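Local coordinates for protein endo-beta-mannanase (PDB 4QP0) that probably cuts internal beta-1,4-mannosidic linkages in mannans, galactomannans and glucomannans as a secreted glycoside hydrolase of family 5, at residues Y20-N25 with T350-A355; V51-L56 with M291-L296. All coordinates share one frame; numbering follows the deposited sequence.

Both contacts are buried, but they lie on different layers of one barrel, with centres 12 Å apart. The centre of interaction 1 lies on the outer side, about 16 Å from the centre of the chain, where strand 17-25 meets the C-terminal helix 345-358 through a glutamate, the edge of a histidine ring and a shared water. The centre of interaction 2 lies about 6 Å from the centre of the chain, and this contact is made of charge: an arginine on strand 51-55 reaches two glutamates of strand 289-294. Strands 17-25 and 51-55 are neighbours in the sheet, and Asn25 OD1 hydrogen-bonds Arg53 NH1. Along the chain, interaction 2 is nested within the loop closed by interaction 1.

Interaction 1: residues Y20-N25 with T350-A355; sequences YFEGTN and TNHADA
One water joins Ala353 to Glu22: it donates to Ala353 O at 2.9 Å and accepts from Glu22 N at 3.0 Å, so the strand and the helix share a bridged backbone link. Direct contact comes from the Glu22 side chain. With CG anti to the backbone N (chi1 177°) and the chain extended beyond it, the carboxylate is carried out to the helix. There Glu22 OE1 comes 3.0 Å from Ala353 N, at an angle too poor for a hydrogen bond, and 3.4 Å from His352 CB. The strand is part of the (beta/alpha)8 barrel of family 5, with Glu22 on its outer surface, and helix 345-358 at the end of the chain packs over it. The His352 side chain crosses that of Glu22 obliquely: ring atom CD2 of His352 is 3.8 Å from Glu22 CB, and Glu22 OE1 lies at the ring edge, near its plane. Ring and carboxylate planes are 37° apart. The two ring nitrogens look elsewhere, ND1 bonding Glu314 and NE2 bonding Asp321; this pair of carboxylates fixes the rotation of the ring and would probably favour a protonated imidazole. Gln310 of helix 299-315 touches both Glu22 and His352.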
loop_
_atom_site.group_PDB
_atom_site.type_symbol
_atom_site.label_atom_id
_atom_site.label_comp_id
_atom_site.label_asym_id
_atom_site.label_seq_id
_atom_site.Cartn_x
_atom_site.Cartn_y
_atom_site.Cartn_z
ATOM N N TYR A 20 1.450 -17.718 -0.514
ATOM C CA TYR A 20 1.141 -17.054 -1.785
ATOM C C TYR A 20 -0.324 -16.648 -1.745
ATOM O O TYR A 20 -1.172 -17.437 -1.335
ATOM C CB TYR A 20 1.377 -17.981 -2.987
ATOM C CG TYR A 20 2.822 -18.349 -3.239
ATOM C CD1 TYR A 20 3.643 -17.543 -4.022
ATOM C CD2 TYR A 20 3.365 -19.517 -2.712
ATOM C CE1 TYR A 20 4.969 -17.875 -4.258
ATOM C CE2 TYR A 20 4.688 -19.866 -2.947
ATOM C CZ TYR A 20 5.485 -19.036 -3.716
ATOM O OH TYR A 20 6.798 -19.376 -3.946
ATOM N N PHE A 21 -0.621 -15.418 -2.165
ATOM C CA PHE A 21 -1.993 -14.948 -2.165
ATOM C C PHE A 21 -2.300 -13.948 -3.270
ATOM O O PHE A 21 -1.404 -13.281 -3.786
ATOM C CB PHE A 21 -2.360 -14.361 -0.803
ATOM C CG PHE A 21 -1.545 -13.153 -0.408
ATOM C CD1 PHE A 21 -1.979 -11.870 -0.718
ATOM C CD2 PHE A 21 -0.352 -13.300 0.304
ATOM C CE1 PHE A 21 -1.240 -10.758 -0.333
ATOM C CE2 PHE A 21 0.387 -12.194 0.690
ATOM C CZ PHE A 21 -0.058 -10.923 0.369
ATOM N N GLU A 22 -3.574 -13.876 -3.644
ATOM C CA GLU A 22 -4.105 -12.690 -4.293
ATOM C C GLU A 22 -4.833 -11.905 -3.209
ATOM O O GLU A 22 -5.668 -12.455 -2.498
ATOM C CB GLU A 22 -5.057 -13.044 -5.438
ATOM C CG GLU A 22 -5.685 -11.828 -6.108
ATOM C CD GLU A 22 -6.790 -12.194 -7.080
ATOM O OE1 GLU A 22 -6.886 -13.381 -7.458
ATOM O OE2 GLU A 22 -7.569 -11.296 -7.471
ATOM N N GLY A 23 -4.488 -10.633 -3.056
ATOM C CA GLY A 23 -5.174 -9.772 -2.109
ATOM C C GLY A 23 -5.977 -8.740 -2.864
ATOM O O GLY A 23 -6.133 -8.852 -4.072
ATOM N N THR A 24 -6.484 -7.732 -2.160
ATOM C CA THR A 24 -7.197 -6.642 -2.818
ATOM C C THR A 24 -6.955 -5.299 -2.128
ATOM O O THR A 24 -6.316 -5.243 -1.082
ATOM C CB THR A 24 -8.710 -6.930 -2.956
ATOM O OG1 THR A 24 -9.309 -5.922 -3.776
ATOM C CG2 THR A 24 -9.408 -6.954 -1.601
ATOM N N ASN A 25 -7.439 -4.223 -2.748
ATOM C CA ASN A 25 -7.414 -2.894 -2.148
ATOM C C ASN A 25 -8.816 -2.428 -1.794
ATOM O O ASN A 25 -9.794 -2.790 -2.469
ATOM C CB ASN A 25 -6.771 -1.870 -3.082
ATOM C CG ASN A 25 -5.260 -1.961 -3.105
ATOM O OD1 ASN A 25 -4.569 -1.165 -2.462
ATOM N ND2 ASN A 25 -4.735 -2.930 -3.851
ATOM N N THR A 350 -11.239 -14.726 -9.155
ATOM C CA THR A 350 -11.419 -15.984 -8.421
ATOM C C THR A 350 -10.449 -17.100 -8.809
ATOM O O THR A 350 -9.801 -17.687 -7.933
ATOM C CB THR A 350 -12.903 -16.441 -8.438
ATOM O OG1 THR A 350 -13.555 -15.918 -7.279
ATOM C CG2 THR A 350 -13.059 -17.963 -8.443
ATOM N N ASN A 351 -10.343 -17.382 -10.108
ATOM C CA ASN A 351 -9.428 -18.414 -10.593
ATOM C C ASN A 351 -8.030 -18.257 -10.021
ATOM O O ASN A 351 -7.412 -19.235 -9.605
ATOM C CB ASN A 351 -9.378 -18.425 -12.122
ATOM C CG ASN A 351 -10.624 -19.044 -12.740
ATOM O OD1 ASN A 351 -11.515 -19.539 -12.035
ATOM N ND2 ASN A 351 -10.698 -19.007 -14.068
ATOM N N HIS A 352 -7.551 -17.014 -9.983
ATOM C CA HIS A 352 -6.206 -16.715 -9.517
ATOM C C HIS A 352 -6.064 -16.802 -8.027
ATOM O O HIS A 352 -5.021 -17.240 -7.531
ATOM C CB HIS A 352 -5.777 -15.338 -10.001
ATOM C CG HIS A 352 -4.360 -14.972 -9.631
ATOM N ND1 HIS A 352 -3.300 -15.713 -10.002
ATOM C CD2 HIS A 352 -3.854 -13.889 -8.911
ATOM C CE1 HIS A 352 -2.172 -15.136 -9.543
ATOM N NE2 HIS A 352 -2.515 -14.021 -8.874
ATOM N N ALA A 353 -7.093 -16.372 -7.298
ATOM C CA ALA A 353 -7.065 -16.405 -5.834
ATOM C C ALA A 353 -6.856 -17.833 -5.330
ATOM O O ALA A 353 -6.002 -18.073 -4.468
ATOM C CB ALA A 353 -8.337 -15.802 -5.256
ATOM N N ASP A 354 -7.617 -18.773 -5.899
ATOM C CA ASP A 354 -7.498 -20.203 -5.586
ATOM C C ASP A 354 -6.124 -20.772 -5.937
ATOM O O ASP A 354 -5.579 -21.577 -5.187
ATOM C CB ASP A 354 -8.592 -21.016 -6.301
ATOM C CG ASP A 354 -10.001 -20.559 -5.940
ATOM O OD1 ASP A 354 -10.290 -20.337 -4.739
ATOM O OD2 ASP A 354 -10.830 -20.419 -6.864
ATOM N N ALA A 355 -5.576 -20.350 -7.074
ATOM C CA ALA A 355 -4.281 -20.837 -7.541
ATOM C C ALA A 355 -3.125 -20.375 -6.643
ATOM O O ALA A 355 -2.179 -21.130 -6.421
ATOM C CB ALA A 355 -4.047 -20.433 -8.990
HETATM O O HOH W 1 -5.430 -15.964 -2.545
#

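Interaction 2: residues V51-L56 with M291-L296; sequences VVRTWL and MEEYGL
Over one face of the Arg53 guanidinium lies the carboxylate of Glu292, its CD 3.1 Å from Arg53 NE, while Arg53 NH2 meets the Trp55 ring at its edge, in the ring plane. Carboxylate and guanidinium are turned 56° against each other, so this is no flat, two-pronged pairing: Glu292 OE1 closes the salt bridge on Arg53 NE at 2.7 Å, and Glu292 OE2 stays 3.4 Å from Arg53 NH2. Glu293 is approached at about a right angle. Glu293 OE2 takes a salt-bridging hydrogen bond from Arg53 NH1, 3.0 Å long and bent to 139°, received on the anti side of the carboxylate. Arg53 gets there by running extended from CG to NE, with CG anti to the backbone N (chi1 -175°). The two strand segments, 8.9 Å apart at their axes, are not neighbours in the (beta/alpha)8 barrel, and the arginine reaches across part of its interior, past strands 17-25 and 320-323. Glu293, followed by Tyr-Gly near the end of its strand, matches the place where family 5 enzymes carry their nucleophile, which is consistent with an active-site role. Each guanidinium nitrogen has a partner beyond the two segments: NE a salt bridge to Glu171, NH1 a hydrogen bond to Asn25 and NH2 one to Asn174, together holding the group in place. Glu292 OE2 bonds His256, and Glu293 OE1 bonds Tyr258.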
loop_
_atom_site.group_PDB
_atom_site.type_symbol
_atom_site.label_atom_id
_atom_site.label_comp_id
_atom_site.label_asym_id
_atom_site.label_seq_id
_atom_site.Cartn_x
_atom_site.Cartn_y
_atom_site.Cartn_z
ATOM N N VAL A 51 -5.980 -11.287 2.201
ATOM C CA VAL A 51 -5.314 -10.033 2.586
ATOM C C VAL A 51 -5.948 -8.831 1.899
ATOM O O VAL A 51 -6.308 -8.900 0.720
ATOM C CB VAL A 51 -3.796 -10.040 2.248
ATOM C CG1 VAL A 51 -3.156 -8.698 2.590
ATOM C CG2 VAL A 51 -3.067 -11.151 2.988
ATOM N N VAL A 52 -6.060 -7.720 2.629
ATOM C CA VAL A 52 -6.474 -6.457 2.025
ATOM C C VAL A 52 -5.533 -5.281 2.400
ATOM O O VAL A 52 -5.102 -5.136 3.553
ATOM C CB VAL A 52 -7.979 -6.170 2.290
ATOM C CG1 VAL A 52 -8.268 -5.985 3.774
ATOM C CG2 VAL A 52 -8.481 -4.985 1.475
ATOM N N ARG A 53 -5.196 -4.479 1.394
ATOM C CA ARG A 53 -4.396 -3.287 1.566
ATOM C C ARG A 53 -5.341 -2.100 1.640
ATOM O O ARG A 53 -6.304 -2.026 0.878
ATOM C CB ARG A 53 -3.465 -3.130 0.379
ATOM C CG ARG A 53 -2.488 -1.979 0.493
ATOM C CD ARG A 53 -1.471 -2.050 -0.625
ATOM N NE ARG A 53 -0.687 -0.828 -0.710
ATOM C CZ ARG A 53 -1.021 0.234 -1.434
ATOM N NH1 ARG A 53 -2.139 0.232 -2.157
ATOM N NH2 ARG A 53 -0.234 1.301 -1.437
ATOM N N THR A 54 -5.073 -1.183 2.564
ATOM C CA THR A 54 -5.971 -0.051 2.807
ATOM C C THR A 54 -5.273 1.114 3.516
ATOM O O THR A 54 -4.196 0.952 4.082
ATOM C CB THR A 54 -7.245 -0.484 3.580
ATOM O OG1 THR A 54 -8.138 0.630 3.725
ATOM C CG2 THR A 54 -6.905 -1.045 4.956
ATOM N N TRP A 55 -5.923 2.274 3.478
ATOM C CA TRP A 55 -5.414 3.543 4.008
ATOM C C TRP A 55 -5.472 3.622 5.511
ATOM O O TRP A 55 -6.520 3.341 6.103
ATOM C CB TRP A 55 -6.259 4.684 3.440
ATOM C CG TRP A 55 -5.987 5.088 2.003
ATOM C CD1 TRP A 55 -6.594 6.125 1.292
ATOM C CD2 TRP A 55 -5.012 4.507 1.057
ATOM N NE1 TRP A 55 -6.092 6.215 0.020
ATOM C CE2 TRP A 55 -5.136 5.284 -0.186
ATOM C CE3 TRP A 55 -4.080 3.469 1.115
ATOM C CZ2 TRP A 55 -4.369 5.000 -1.314
ATOM C CZ3 TRP A 55 -3.313 3.194 -0.027
ATOM C CH2 TRP A 55 -3.457 3.943 -1.214
ATOM N N LEU A 56 -4.357 4.015 6.138
ATOM C CA LEU A 56 -4.331 4.350 7.574
ATOM C C LEU A 56 -3.737 5.745 7.778
ATOM O O LEU A 56 -2.914 5.973 8.670
ATOM C CB LEU A 56 -3.558 3.315 8.402
ATOM C CG LEU A 56 -4.132 2.962 9.793
ATOM C CD1 LEU A 56 -3.163 2.117 10.601
ATOM C CD2 LEU A 56 -4.538 4.185 10.605
ATOM N N MET A 291 2.952 -7.292 -6.200
ATOM C CA MET A 291 2.270 -6.368 -7.094
ATOM C C MET A 291 1.005 -5.980 -6.362
ATOM O O MET A 291 -0.047 -6.600 -6.522
ATOM C CB MET A 291 1.952 -7.017 -8.437
ATOM C CG MET A 291 1.236 -6.095 -9.410
ATOM S SD MET A 291 1.321 -6.693 -11.104
ATOM C CE MET A 291 0.240 -8.127 -11.066
ATOM N N GLU A 292 1.123 -4.960 -5.521
ATOM C CA GLU A 292 0.080 -4.698 -4.542
ATOM C C GLU A 292 -1.032 -3.821 -5.092
ATOM O O GLU A 292 -2.079 -3.691 -4.459
ATOM C CB GLU A 292 0.680 -4.079 -3.291
ATOM C CG GLU A 292 1.425 -2.783 -3.556
ATOM C CD GLU A 292 1.661 -2.024 -2.282
ATOM O OE1 GLU A 292 1.332 -2.588 -1.219
ATOM O OE2 GLU A 292 2.168 -0.877 -2.336
ATOM N N GLU A 293 -0.781 -3.202 -6.244
ATOM C CA GLU A 293 -1.818 -2.511 -7.004
ATOM C C GLU A 293 -1.701 -2.891 -8.465
ATOM O O GLU A 293 -0.615 -2.834 -9.045
ATOM C CB GLU A 293 -1.698 -0.992 -6.889
ATOM C CG GLU A 293 -2.470 -0.373 -5.741
ATOM C CD GLU A 293 -2.491 1.155 -5.790
ATOM O OE1 GLU A 293 -2.870 1.731 -6.836
ATOM O OE2 GLU A 293 -2.144 1.782 -4.767
ATOM N N TYR A 294 -2.816 -3.304 -9.050
ATOM C CA TYR A 294 -2.933 -3.343 -10.502
ATOM C C TYR A 294 -4.361 -3.094 -10.923
ATOM O O TYR A 294 -5.296 -3.390 -10.172
ATOM C CB TYR A 294 -2.349 -4.620 -11.118
ATOM C CG TYR A 294 -3.010 -5.908 -10.742
ATOM C CD1 TYR A 294 -3.977 -6.482 -11.566
ATOM C CD2 TYR A 294 -2.636 -6.590 -9.591
ATOM C CE1 TYR A 294 -4.572 -7.692 -11.238
ATOM C CE2 TYR A 294 -3.225 -7.792 -9.248
ATOM C CZ TYR A 294 -4.190 -8.343 -10.074
ATOM O OH TYR A 294 -4.779 -9.535 -9.731
ATOM N N GLY A 295 -4.524 -2.510 -12.101
ATOM C CA GLY A 295 -5.854 -2.183 -12.570
ATOM C C GLY A 295 -5.949 -1.853 -14.036
ATOM O O GLY A 295 -4.984 -1.393 -14.646
ATOM N N LEU A 296 -7.127 -2.110 -14.594
ATOM C CA LEU A 296 -7.488 -1.660 -15.927
ATOM C C LEU A 296 -8.875 -1.017 -15.871
ATOM O O LEU A 296 -9.744 -1.466 -15.110
ATOM C CB LEU A 296 -7.436 -2.819 -16.927
ATOM C CG LEU A 296 -6.015 -3.326 -17.223
ATOM C CD1 LEU A 296 -6.054 -4.610 -18.039
ATOM C CD2 LEU A 296 -5.168 -2.257 -17.912
#